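PDB 1UF3: TT1561 protein from Thermus thermophilus, which is of unknown function but binds calcium ions and is a predicted phosphoesterase of the calcineurin-like metallophosphoesterase superfamily. Local coordinates for residues 2-8 and 104-108; 33-38 and 64-69; 59-63 and 91-95. All blocks are in the same frame, centred on the assembly; numbering follows the deposited sequence.

Contact 1 (2-8 and 104-108)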
ATOM      1  N   ARG A   2       2.783  -1.944   9.242  1.00 29.05           N
ATOM      2  CA  ARG A   2       4.246  -1.807   9.227  1.00 29.58           C
ATOM      3  C   ARG A   2       4.965  -3.066   8.754  1.00 29.55           C
ATOM      4  O   ARG A   2       4.554  -4.183   9.094  1.00 29.50           O
ATOM      5  CB  ARG A   2       4.785  -1.447  10.622  1.00 28.08           C
ATOM      6  CG  ARG A   2       4.259  -0.129  11.233  1.00 26.65           C
ATOM      7  CD  ARG A   2       5.107   0.225  12.483  1.00 27.23           C
ATOM      8  NE  ARG A   2       4.466   1.197  13.361  1.00 26.03           N
ATOM      9  CZ  ARG A   2       4.254   2.464  13.037  1.00 24.24           C
ATOM     10  NH1 ARG A   2       4.636   2.918  11.860  1.00 26.46           N
ATOM     11  NH2 ARG A   2       3.650   3.275  13.891  1.00 27.21           N
ATOM     12  N   ARG A   3       6.043  -2.873   7.987  1.00 28.26           N
ATOM     13  CA  ARG A   3       6.851  -3.980   7.477  1.00 28.07           C
ATOM     14  C   ARG A   3       8.139  -4.128   8.282  1.00 26.17           C
ATOM     15  O   ARG A   3       8.353  -3.383   9.241  1.00 27.06           O
ATOM     16  CB  ARG A   3       7.142  -3.754   6.003  1.00 31.20           C
ATOM     17  CG  ARG A   3       5.851  -3.750   5.170  1.00 35.25           C
ATOM     18  CD  ARG A   3       6.107  -3.433   3.722  1.00 37.89           C
ATOM     19  NE  ARG A   3       4.858  -3.218   2.993  1.00 43.51           N
ATOM     20  CZ  ARG A   3       3.944  -4.161   2.772  1.00 44.45           C
ATOM     21  NH1 ARG A   3       4.138  -5.393   3.228  1.00 46.05           N
ATOM     22  NH2 ARG A   3       2.844  -3.873   2.082  1.00 43.47           N
ATOM     23  N   THR A   4       8.991  -5.085   7.917  1.00 23.01           N
ATOM     24  CA  THR A   4      10.235  -5.327   8.657  1.00 20.94           C
ATOM     25  C   THR A   4      11.161  -4.130   8.594  1.00 18.93           C
ATOM     26  O   THR A   4      11.146  -3.370   7.642  1.00 20.00           O
ATOM     27  CB  THR A   4      11.025  -6.517   8.100  1.00 22.03           C
ATOM     28  OG1 THR A   4      10.878  -6.541   6.670  1.00 27.76           O
ATOM     29  CG2 THR A   4      10.580  -7.809   8.722  1.00 20.63           C
ATOM     30  N   VAL A   5      11.968  -3.956   9.620  1.00 19.77           N
ATOM     31  CA  VAL A   5      12.897  -2.840   9.629  1.00 17.76           C
ATOM     32  C   VAL A   5      14.183  -3.194   8.873  1.00 19.75           C
ATOM     33  O   VAL A   5      14.853  -4.153   9.234  1.00 20.14           O
ATOM     34  CB  VAL A   5      13.300  -2.488  11.051  1.00 16.96           C
ATOM     35  CG1 VAL A   5      14.428  -1.429  11.016  1.00 15.72           C
ATOM     36  CG2 VAL A   5      12.084  -1.997  11.824  1.00 17.12           C
ATOM     37  N   ARG A   6      14.508  -2.427   7.837  1.00 20.56           N
ATOM     38  CA  ARG A   6      15.738  -2.635   7.086  1.00 24.30           C
ATOM     39  C   ARG A   6      16.607  -1.376   7.154  1.00 25.04           C
ATOM     40  O   ARG A   6      17.825  -1.473   7.311  1.00 27.16           O
ATOM     41  CB  ARG A   6      15.470  -2.965   5.606  1.00 25.71           C
ATOM     42  CG  ARG A   6      16.789  -3.123   4.811  1.00 34.68           C
ATOM     43  CD  ARG A   6      16.640  -3.764   3.410  1.00 37.21           C
ATOM     44  NE  ARG A   6      17.901  -3.658   2.674  1.00 40.56           N
ATOM     45  CZ  ARG A   6      18.040  -3.780   1.353  1.00 41.66           C
ATOM     46  NH1 ARG A   6      16.991  -4.033   0.580  1.00 37.82           N
ATOM     47  NH2 ARG A   6      19.238  -3.586   0.794  1.00 42.18           N
ATOM     48  N   TYR A   7      15.973  -0.206   7.033  1.00 23.59           N
ATOM     49  CA  TYR A   7      16.674   1.068   7.072  1.00 22.34           C
ATOM     50  C   TYR A   7      16.348   1.853   8.323  1.00 22.56           C
ATOM     51  O   TYR A   7      15.181   1.996   8.695  1.00 23.68           O
ATOM     52  CB  TYR A   7      16.327   1.899   5.839  1.00 23.84           C
ATOM     53  CG  TYR A   7      16.724   1.207   4.574  1.00 24.75           C
ATOM     54  CD1 TYR A   7      15.836   0.346   3.913  1.00 23.49           C
ATOM     55  CD2 TYR A   7      18.030   1.327   4.084  1.00 23.82           C
ATOM     56  CE1 TYR A   7      16.243  -0.378   2.800  1.00 25.86           C
ATOM     57  CE2 TYR A   7      18.450   0.598   2.980  1.00 27.11           C
ATOM     58  CZ  TYR A   7      17.551  -0.258   2.342  1.00 27.22           C
ATOM     59  OH  TYR A   7      17.984  -1.009   1.280  1.00 29.36           O
ATOM     60  N   ILE A   8      17.387   2.353   8.976  1.00 20.61           N
ATOM     61  CA  ILE A   8      17.218   3.122  10.193  1.00 18.89           C
ATOM     62  C   ILE A   8      17.827   4.506  10.053  1.00 22.41           C
ATOM     63  O   ILE A   8      19.015   4.639   9.700  1.00 22.01           O
ATOM     64  CB  ILE A   8      17.890   2.432  11.357  1.00 18.21           C
ATOM     65  CG1 ILE A   8      17.283   1.045  11.589  1.00 18.94           C
ATOM     66  CG2 ILE A   8      17.777   3.267  12.593  1.00 19.92           C
ATOM     67  CD1 ILE A   8      18.159   0.230  12.508  1.00 18.30           C
ATOM     68  N   TRP A 104      11.370  -4.705  17.496  1.00 17.32           N
ATOM     69  CA  TRP A 104      10.991  -4.098  16.241  1.00 17.00           C
ATOM     70  C   TRP A 104      10.766  -5.273  15.291  1.00 18.02           C
ATOM     71  O   TRP A 104      11.290  -6.364  15.518  1.00 17.54           O
ATOM     72  CB  TRP A 104      12.104  -3.242  15.680  1.00 18.74           C
ATOM     73  CG  TRP A 104      12.174  -1.860  16.222  1.00 20.81           C
ATOM     74  CD1 TRP A 104      11.305  -1.260  17.092  1.00 22.80           C
ATOM     75  CD2 TRP A 104      13.202  -0.903  15.951  1.00 22.77           C
ATOM     76  NE1 TRP A 104      11.738   0.019  17.385  1.00 22.45           N
ATOM     77  CE2 TRP A 104      12.899   0.262  16.698  1.00 22.79           C
ATOM     78  CE3 TRP A 104      14.359  -0.920  15.154  1.00 23.46           C
ATOM     79  CZ2 TRP A 104      13.714   1.406  16.674  1.00 23.84           C
ATOM     80  CZ3 TRP A 104      15.176   0.221  15.129  1.00 23.33           C
ATOM     81  CH2 TRP A 104      14.846   1.363  15.887  1.00 25.51           C
ATOM     82  N   ARG A 105       9.995  -5.058  14.238  1.00 18.87           N
ATOM     83  CA  ARG A 105       9.761  -6.139  13.295  1.00 23.00           C
ATOM     84  C   ARG A 105      11.065  -6.517  12.567  1.00 21.57           C
ATOM     85  O   ARG A 105      11.806  -5.651  12.076  1.00 20.29           O
ATOM     86  CB  ARG A 105       8.693  -5.755  12.279  1.00 23.52           C
ATOM     87  CG  ARG A 105       8.201  -6.976  11.549  1.00 29.43           C
ATOM     88  CD  ARG A 105       6.900  -6.765  10.833  1.00 29.64           C
ATOM     89  NE  ARG A 105       6.586  -7.967  10.071  1.00 34.25           N
ATOM     90  CZ  ARG A 105       5.650  -8.036   9.131  1.00 34.17           C
ATOM     91  NH1 ARG A 105       4.920  -6.961   8.832  1.00 31.34           N
ATOM     92  NH2 ARG A 105       5.458  -9.176   8.488  1.00 31.50           N
ATOM     93  N   GLY A 106      11.337  -7.813  12.517  1.00 20.06           N
ATOM     94  CA  GLY A 106      12.556  -8.282  11.887  1.00 24.50           C
ATOM     95  C   GLY A 106      12.721  -9.760  12.178  1.00 26.03           C
ATOM     96  O   GLY A 106      12.783 -10.553  11.251  1.00 27.94           O
ATOM     97  N   PRO A 107      12.773 -10.165  13.453  1.00 25.46           N
ATOM     98  CA  PRO A 107      12.680  -9.269  14.613  1.00 25.89           C
ATOM     99  C   PRO A 107      14.025  -8.743  15.120  1.00 26.69           C
ATOM    100  O   PRO A 107      15.082  -9.303  14.806  1.00 26.23           O
ATOM    101  CB  PRO A 107      11.999 -10.137  15.665  1.00 24.85           C
ATOM    102  CG  PRO A 107      12.553 -11.511  15.360  1.00 24.67           C
ATOM    103  CD  PRO A 107      12.588 -11.574  13.847  1.00 24.91           C
ATOM    104  N   TYR A 108      13.971  -7.654  15.887  1.00 23.60           N
ATOM    105  CA  TYR A 108      15.166  -7.084  16.507  1.00 22.09           C
ATOM    106  C   TYR A 108      14.823  -6.742  17.943  1.00 21.05           C
ATOM    107  O   TYR A 108      13.770  -6.197  18.213  1.00 21.65           O
ATOM    108  CB  TYR A 108      15.645  -5.826  15.782  1.00 19.06           C
ATOM    109  CG  TYR A 108      16.076  -6.089  14.364  1.00 20.08           C
ATOM    110  CD1 TYR A 108      15.227  -5.820  13.304  1.00 21.75           C
ATOM    111  CD2 TYR A 108      17.336  -6.635  14.081  1.00 18.58           C
ATOM    112  CE1 TYR A 108      15.607  -6.088  11.990  1.00 21.82           C
ATOM    113  CE2 TYR A 108      17.722  -6.889  12.772  1.00 21.27           C
ATOM    114  CZ  TYR A 108      16.852  -6.614  11.735  1.00 23.52           C
ATOM    115  OH  TYR A 108      17.212  -6.854  10.425  1.00 24.78           O
TER
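The tight beta-hairpin turn at 104-108, which joins strand 101-104 to strand 108-118 in one sheet of the metallophosphoesterase fold, receives the N-terminal segment 2-8 as that segment runs into strand 7-12 of the other sheet, with V5 set against W104 and R105. W104 and Y108 close the turn through a reciprocal pair of backbone bonds, and the peptide before P107 is cis. V5 N donates to R105 O over 3.0 Å. This bond is almost straight at the hydrogen (172°), yet the nitrogen stands above the carbonyl plane and not on a lone pair. The second bond across the contact comes from a side chain: R105 NH1 reaches R2 O at 2.8 Å, within both the carbonyl plane and the guanidinium plane, though it is bent at the hydrogen (137°). With CG anti to the backbone N (chi1 -165°) and the chain extended as far as NE, R105 runs alongside the backbone of R3 and T4 before its head meets that carbonyl. T4 adds its methyl to the aliphatic part, CG2 lying 3.8 Å from R105 CG and resting on G106 as well. The guanidinium also serves the assembly, because NH2 donates to the carbonyl of K147 in the third subunit and the group makes a cation-pi contact with Y149 there; R3 forms a salt bridge with D148 of the same subunit. On the inner side the contact turns apolar. V5 CG2 packs 4.1 Å from W104 CB, while V5 CG1 approaches the indole obliquely. Further along, I8 CD1 meets the ring at its edge, close to the ring plane and 4.0 Å from W104 CZ3. The carbonyl of V5 itself closes the contact, V5 O lying 3.5 Å from Y108 CE1.

Contact 2 (33-38 and 64-69); sequences ADAIAL and LPTAYV. With CA (calcium ion), chain S.
Strands 35-38 and 66-69 run parallel, their axes 4.7 Å apart and only 5° from alignment, and four backbone bonds alternate between them: I36 N to P65 O, A67 N to I36 O, L38 N to A67 O and V69 N to L38 O. I36 and T66 are paired side by side and point the same way, with I36 CG2 lying 3.8 Å from T66 CG2. Because T66 OG1 sits beside its own backbone N (chi1 -58°), the hydroxyl turns back to donate to L64 O at 2.7 Å and leaves the methyl for the isoleucine. An alanine at T66 removes both branches, so L64 O would probably lose this bond and a gap would open beside I36. On that same face L38 CB and Y68 CB lie 4.2 Å apart, while the tyrosine hydroxyl leads off to E88. Ahead of the strands, L64 CD2 packs 3.7 Å from A33 O. D34 OD1 binds the calcium ion at 2.2 Å. Three waters, G32 and M1 of the second subunit are also bound to the metal, and one of the waters donates to A33 O. D34 OD2 accepts the backbone N-H groups of R6 and Y7, which fixes the carboxylate's rotation. Strand, helix 49-59 and strand thus form a beta-alpha-beta crossover with a calcium site at the entrance to its first strand.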
ATOM      1  N   ALA A  33      12.965   5.465   5.415  1.00 20.06           N
ATOM      2  CA  ALA A  33      13.377   4.863   6.688  1.00 18.42           C
ATOM      3  C   ALA A  33      12.245   4.061   7.313  1.00 18.74           C
ATOM      4  O   ALA A  33      11.071   4.463   7.222  1.00 18.85           O
ATOM      5  CB  ALA A  33      13.803   5.941   7.647  1.00 19.26           C
ATOM      6  N   ASP A  34      12.599   2.959   7.975  1.00 17.30           N
ATOM      7  CA  ASP A  34      11.622   2.090   8.632  1.00 18.10           C
ATOM      8  C   ASP A  34      11.566   2.346  10.110  1.00 20.39           C
ATOM      9  O   ASP A  34      10.577   2.012  10.778  1.00 19.28           O
ATOM     10  CB  ASP A  34      11.958   0.630   8.386  1.00 15.77           C
ATOM     11  CG  ASP A  34      12.140   0.344   6.931  1.00 15.30           C
ATOM     12  OD1 ASP A  34      11.228   0.711   6.150  1.00 12.83           O
ATOM     13  OD2 ASP A  34      13.204  -0.207   6.569  1.00 14.71           O
ATOM     14  N   ALA A  35      12.640   2.940  10.622  1.00 17.91           N
ATOM     15  CA  ALA A  35      12.717   3.266  12.023  1.00 17.94           C
ATOM     16  C   ALA A  35      13.680   4.443  12.260  1.00 19.53           C
ATOM     17  O   ALA A  35      14.389   4.869  11.344  1.00 19.75           O
ATOM     18  CB  ALA A  35      13.154   2.072  12.788  1.00 14.73           C
ATOM     19  N   ILE A  36      13.680   4.960  13.486  1.00 17.56           N
ATOM     20  CA  ILE A  36      14.545   6.063  13.861  1.00 19.12           C
ATOM     21  C   ILE A  36      15.196   5.675  15.175  1.00 18.64           C
ATOM     22  O   ILE A  36      14.545   5.107  16.061  1.00 19.91           O
ATOM     23  CB  ILE A  36      13.747   7.366  14.114  1.00 19.55           C
ATOM     24  CG1 ILE A  36      13.241   7.950  12.799  1.00 21.26           C
ATOM     25  CG2 ILE A  36      14.598   8.344  14.909  1.00 24.01           C
ATOM     26  CD1 ILE A  36      12.272   9.131  12.944  1.00 21.02           C
ATOM     27  N   ALA A  37      16.490   5.944  15.295  1.00 16.62           N
ATOM     28  CA  ALA A  37      17.201   5.667  16.528  1.00 17.93           C
ATOM     29  C   ALA A  37      17.896   6.972  16.884  1.00 20.36           C
ATOM     30  O   ALA A  37      18.575   7.570  16.048  1.00 19.85           O
ATOM     31  CB  ALA A  37      18.209   4.551  16.335  1.00 20.33           C
ATOM     32  N   LEU A  38      17.716   7.434  18.115  1.00 22.52           N
ATOM     33  CA  LEU A  38      18.322   8.702  18.499  1.00 23.16           C
ATOM     34  C   LEU A  38      19.005   8.640  19.865  1.00 23.36           C
ATOM     35  O   LEU A  38      18.412   8.237  20.875  1.00 21.98           O
ATOM     36  CB  LEU A  38      17.253   9.800  18.440  1.00 24.51           C
ATOM     37  CG  LEU A  38      17.685  11.257  18.620  1.00 26.35           C
ATOM     38  CD1 LEU A  38      16.597  12.246  18.114  1.00 25.73           C
ATOM     39  CD2 LEU A  38      17.995  11.444  20.075  1.00 26.61           C
ATOM     40  N   LEU A  64       6.799   6.519  13.153  1.00 21.82           N
ATOM     41  CA  LEU A  64       7.663   5.377  12.836  1.00 21.29           C
ATOM     42  C   LEU A  64       8.252   4.799  14.115  1.00 19.37           C
ATOM     43  O   LEU A  64       8.438   5.513  15.103  1.00 18.30           O
ATOM     44  CB  LEU A  64       8.861   5.796  11.945  1.00 20.65           C
ATOM     45  CG  LEU A  64       8.763   6.191  10.460  1.00 23.93           C
ATOM     46  CD1 LEU A  64      10.118   6.725  10.001  1.00 24.65           C
ATOM     47  CD2 LEU A  64       8.335   4.982   9.586  1.00 25.17           C
ATOM     48  N   PRO A  65       8.556   3.488  14.118  1.00 19.76           N
ATOM     49  CA  PRO A  65       9.148   2.926  15.332  1.00 18.64           C
ATOM     50  C   PRO A  65      10.331   3.841  15.647  1.00 19.03           C
ATOM     51  O   PRO A  65      11.059   4.229  14.732  1.00 19.47           O
ATOM     52  CB  PRO A  65       9.598   1.540  14.882  1.00 17.45           C
ATOM     53  CG  PRO A  65       8.510   1.162  13.916  1.00 15.93           C
ATOM     54  CD  PRO A  65       8.326   2.442  13.102  1.00 17.31           C
ATOM     55  N   THR A  66      10.520   4.182  16.919  1.00 18.26           N
ATOM     56  CA  THR A  66      11.600   5.090  17.311  1.00 18.83           C
ATOM     57  C   THR A  66      12.167   4.715  18.670  1.00 19.00           C
ATOM     58  O   THR A  66      11.431   4.454  19.615  1.00 21.15           O
ATOM     59  CB  THR A  66      11.086   6.553  17.347  1.00 16.41           C
ATOM     60  OG1 THR A  66      10.574   6.895  16.059  1.00 16.42           O
ATOM     61  CG2 THR A  66      12.203   7.541  17.706  1.00 16.26           C
ATOM     62  N   ALA A  67      13.490   4.671  18.770  1.00 18.47           N
ATOM     63  CA  ALA A  67      14.102   4.333  20.039  1.00 16.71           C
ATOM     64  C   ALA A  67      15.130   5.383  20.376  1.00 16.70           C
ATOM     65  O   ALA A  67      15.810   5.909  19.498  1.00 15.42           O
ATOM     66  CB  ALA A  67      14.774   2.947  19.973  1.00 17.75           C
ATOM     67  N   TYR A  68      15.271   5.667  21.660  1.00 19.17           N
ATOM     68  CA  TYR A  68      16.242   6.658  22.076  1.00 18.73           C
ATOM     69  C   TYR A  68      16.737   6.407  23.484  1.00 19.73           C
ATOM     70  O   TYR A  68      16.110   5.660  24.258  1.00 20.77           O
ATOM     71  CB  TYR A  68      15.646   8.090  21.947  1.00 17.73           C
ATOM     72  CG  TYR A  68      14.162   8.213  22.287  1.00 19.86           C
ATOM     73  CD1 TYR A  68      13.190   8.282  21.278  1.00 20.62           C
ATOM     74  CD2 TYR A  68      13.727   8.201  23.615  1.00 19.25           C
ATOM     75  CE1 TYR A  68      11.794   8.327  21.595  1.00 20.35           C
ATOM     76  CE2 TYR A  68      12.345   8.241  23.941  1.00 20.33           C
ATOM     77  CZ  TYR A  68      11.397   8.295  22.928  1.00 18.99           C
ATOM     78  OH  TYR A  68      10.058   8.230  23.260  1.00 21.25           O
ATOM     79  N   VAL A  69      17.909   6.965  23.792  1.00 19.43           N
ATOM     80  CA  VAL A  69      18.474   6.878  25.132  1.00 19.18           C
ATOM     81  C   VAL A  69      18.963   8.301  25.452  1.00 19.52           C
ATOM     82  O   VAL A  69      19.283   9.090  24.552  1.00 18.77           O
ATOM     83  CB  VAL A  69      19.635   5.864  25.246  1.00 20.71           C
ATOM     84  CG1 VAL A  69      19.153   4.479  24.847  1.00 23.89           C
ATOM     85  CG2 VAL A  69      20.809   6.299  24.400  1.00 17.72           C
TER
HETATM   86 CA    CA S 914      10.626   1.599   4.256  1.00 31.69          CA
HETATM   87  O   HOH W   1       9.094   3.044   5.716  1.00 37.10           O
HETATM   88  O   HOH W   2       8.901  -0.168   4.040  1.00 26.38           O
HETATM   89  O   HOH W   3       9.082   2.787   2.898  1.00 43.22           O

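Contact 3 (59-63 and 91-95)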
ATOM      1  N   LEU A  59       9.316  14.950  17.487  1.00 21.71           N
ATOM      2  CA  LEU A  59       9.749  13.601  17.107  1.00 25.23           C
ATOM      3  C   LEU A  59       8.554  12.705  16.791  1.00 25.93           C
ATOM      4  O   LEU A  59       8.619  11.867  15.890  1.00 25.27           O
ATOM      5  CB  LEU A  59      10.552  12.970  18.229  1.00 26.07           C
ATOM      6  CG  LEU A  59      11.685  11.990  17.919  1.00 28.15           C
ATOM      7  CD1 LEU A  59      11.879  11.132  19.144  1.00 27.06           C
ATOM      8  CD2 LEU A  59      11.403  11.138  16.713  1.00 30.73           C
ATOM      9  N   SER A  60       7.461  12.913  17.529  1.00 26.10           N
ATOM     10  CA  SER A  60       6.229  12.133  17.364  1.00 26.35           C
ATOM     11  C   SER A  60       5.598  12.257  15.979  1.00 26.02           C
ATOM     12  O   SER A  60       4.813  11.395  15.572  1.00 27.00           O
ATOM     13  CB  SER A  60       5.195  12.535  18.434  1.00 23.64           C
ATOM     14  OG  SER A  60       4.527  13.742  18.062  1.00 23.60           O
ATOM     15  N   GLU A  61       5.938  13.313  15.244  1.00 25.52           N
ATOM     16  CA  GLU A  61       5.392  13.512  13.902  1.00 26.49           C
ATOM     17  C   GLU A  61       5.834  12.439  12.890  1.00 24.96           C
ATOM     18  O   GLU A  61       5.177  12.219  11.866  1.00 22.34           O
ATOM     19  CB  GLU A  61       5.806  14.888  13.373  1.00 32.03           C
ATOM     20  CG  GLU A  61       5.302  16.059  14.223  1.00 38.34           C
ATOM     21  CD  GLU A  61       4.040  16.679  13.667  1.00 44.07           C
ATOM     22  OE1 GLU A  61       3.118  15.916  13.285  1.00 47.64           O
ATOM     23  OE2 GLU A  61       3.966  17.929  13.617  1.00 46.51           O
ATOM     24  N   ALA A  62       6.962  11.799  13.168  1.00 22.60           N
ATOM     25  CA  ALA A  62       7.494  10.755  12.295  1.00 21.80           C
ATOM     26  C   ALA A  62       6.524   9.598  12.032  1.00 21.39           C
ATOM     27  O   ALA A  62       6.444   9.102  10.909  1.00 22.49           O
ATOM     28  CB  ALA A  62       8.766  10.196  12.897  1.00 17.31           C
ATOM     29  N   HIS A  63       5.804   9.171  13.066  1.00 21.46           N
ATOM     30  CA  HIS A  63       4.893   8.025  12.947  1.00 23.72           C
ATOM     31  C   HIS A  63       5.680   6.799  12.483  1.00 23.29           C
ATOM     32  O   HIS A  63       5.282   6.140  11.525  1.00 25.18           O
ATOM     33  CB  HIS A  63       3.769   8.287  11.939  1.00 25.00           C
ATOM     34  CG  HIS A  63       2.667   9.141  12.477  1.00 30.67           C
ATOM     35  ND1 HIS A  63       2.673  10.517  12.377  1.00 29.90           N
ATOM     36  CD2 HIS A  63       1.546   8.817  13.163  1.00 30.97           C
ATOM     37  CE1 HIS A  63       1.604  11.003  12.981  1.00 31.35           C
ATOM     38  NE2 HIS A  63       0.904   9.994  13.466  1.00 32.65           N
ATOM     39  N   HIS A  91       1.632   7.550  21.615  1.00 17.11           N
ATOM     40  CA  HIS A  91       2.408   7.251  20.417  1.00 18.29           C
ATOM     41  C   HIS A  91       3.269   6.110  20.883  1.00 18.84           C
ATOM     42  O   HIS A  91       4.489   6.272  21.075  1.00 20.56           O
ATOM     43  CB  HIS A  91       3.276   8.430  19.995  1.00 21.07           C
ATOM     44  CG  HIS A  91       2.549   9.440  19.172  1.00 24.23           C
ATOM     45  ND1 HIS A  91       2.353   9.295  17.813  1.00 26.06           N
ATOM     46  CD2 HIS A  91       1.949  10.605  19.519  1.00 22.86           C
ATOM     47  CE1 HIS A  91       1.668  10.329  17.360  1.00 26.01           C
ATOM     48  NE2 HIS A  91       1.410  11.137  18.374  1.00 25.71           N
ATOM     49  N   PRO A  92       2.646   4.940  21.106  1.00 17.09           N
ATOM     50  CA  PRO A  92       3.378   3.766  21.579  1.00 15.88           C
ATOM     51  C   PRO A  92       4.459   3.206  20.644  1.00 13.82           C
ATOM     52  O   PRO A  92       5.182   2.301  21.024  1.00 15.93           O
ATOM     53  CB  PRO A  92       2.258   2.757  21.923  1.00 16.66           C
ATOM     54  CG  PRO A  92       1.176   3.103  20.940  1.00 14.59           C
ATOM     55  CD  PRO A  92       1.211   4.645  20.922  1.00 16.23           C
ATOM     56  N   GLU A  93       4.594   3.766  19.451  1.00 15.28           N
ATOM     57  CA  GLU A  93       5.648   3.323  18.553  1.00 17.47           C
ATOM     58  C   GLU A  93       6.980   3.963  18.975  1.00 19.85           C
ATOM     59  O   GLU A  93       8.036   3.568  18.487  1.00 18.98           O
ATOM     60  CB  GLU A  93       5.344   3.681  17.099  1.00 16.41           C
ATOM     61  CG  GLU A  93       5.353   5.169  16.754  1.00 23.26           C
ATOM     62  CD  GLU A  93       4.105   5.897  17.243  1.00 23.90           C
ATOM     63  OE1 GLU A  93       3.808   6.977  16.710  1.00 27.79           O
ATOM     64  OE2 GLU A  93       3.422   5.392  18.153  1.00 25.46           O
HETATM   65  N   MSE A  94       6.930   4.928  19.901  1.00 18.82           N
HETATM   66  CA  MSE A  94       8.147   5.602  20.378  1.00 18.68           C
HETATM   67  C   MSE A  94       8.553   4.917  21.641  1.00 17.51           C
HETATM   68  O   MSE A  94       7.703   4.431  22.392  1.00 17.27           O
HETATM   69  CB  MSE A  94       7.881   7.083  20.675  1.00 17.38           C
HETATM   70  CG  MSE A  94       7.388   7.814  19.487  1.00 19.25           C
HETATM   71 SE   MSE A  94       6.786   9.614  19.938  1.00 28.60          SE
HETATM   72  CE  MSE A  94       8.571  10.378  20.269  1.00 19.97           C
ATOM     73  N   ARG A  95       9.847   4.895  21.914  1.00 16.21           N
ATOM     74  CA  ARG A  95      10.297   4.204  23.086  1.00 15.40           C
ATOM     75  C   ARG A  95      11.679   4.567  23.614  1.00 18.78           C
ATOM     76  O   ARG A  95      12.690   4.440  22.907  1.00 18.19           O
ATOM     77  CB  ARG A  95      10.266   2.685  22.809  1.00 16.54           C
ATOM     78  CG  ARG A  95      10.602   1.797  24.009  1.00 14.45           C
ATOM     79  CD  ARG A  95       9.672   2.061  25.220  1.00 16.99           C
ATOM     80  NE  ARG A  95       9.503   0.892  26.079  1.00 18.81           N
ATOM     81  CZ  ARG A  95       9.680   0.865  27.400  1.00 21.03           C
ATOM     82  NH1 ARG A  95      10.052   1.952  28.058  1.00 21.84           N
ATOM     83  NH2 ARG A  95       9.456  -0.257  28.074  1.00 22.43           N
TER
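Similar first torsions bring two imidazoles together: chi1 is -79° at H63 and -84° at H91, each placing the ring anti to its carbonyl carbon, so that the edge of H91 is directed at the face of H63. The pair is an offset edge-to-face stack, with planes at 72° and centroids 5.6 Å apart. H63 NE2 lies at the rim of the H91 ring, near its plane and 4.0 Å from H91 CE1. S60 covers a face of H91, its CB standing 4.0 Å from the centroid in a CH-pi contact, while S60 OG turns to the carbonyl of R57. E93 bends at its second torsion and curls back, offering the syn side of OE1 to H91 ND1 at 3.0 Å, in the imidazole plane. Carboxylate, serine and neighbouring ring together restrain the rotation of H91, and the acid would tend to favour its protonated form. H63 is steadied in turn by a bond of 3.1 Å from its ND1 to E61 O, and Y108 of the fourth subunit meets its ring. Deeper in, the selenomethionine M94 folds at its last torsion: SE packs 3.6 Å from S60 CA, and CE lies equally close to L59 CD1. The arrangement packs the end of helix 49-59 against a type I beta turn, H91 to M94, that leads from helix 77-90 into strand 94-96, outermost on its side of the six-stranded sheet within this chain, in the metallophosphoesterase fold.

In the fold
Contact 2 is the buried, regular one, two inner strands of the sheet bound backbone to backbone; contacts 1 and 3 flank it and rely more on side chains. Contact 1 is only partly buried, its arginines facing other subunits while its apolar side turns inward, where W104 rests on A35 and P65 of contact 2. Contact 3 is also buried but swaps strand bonds for imidazoles, a carboxylate and a selenium atom. Its segment 91-95 extends the same sheet, since T66 N donates to E93 O and Y68 N to R95 O. R2 of contact 1 packs on E93 of contact 3 within the chain, and both residues also face the fourth subunit.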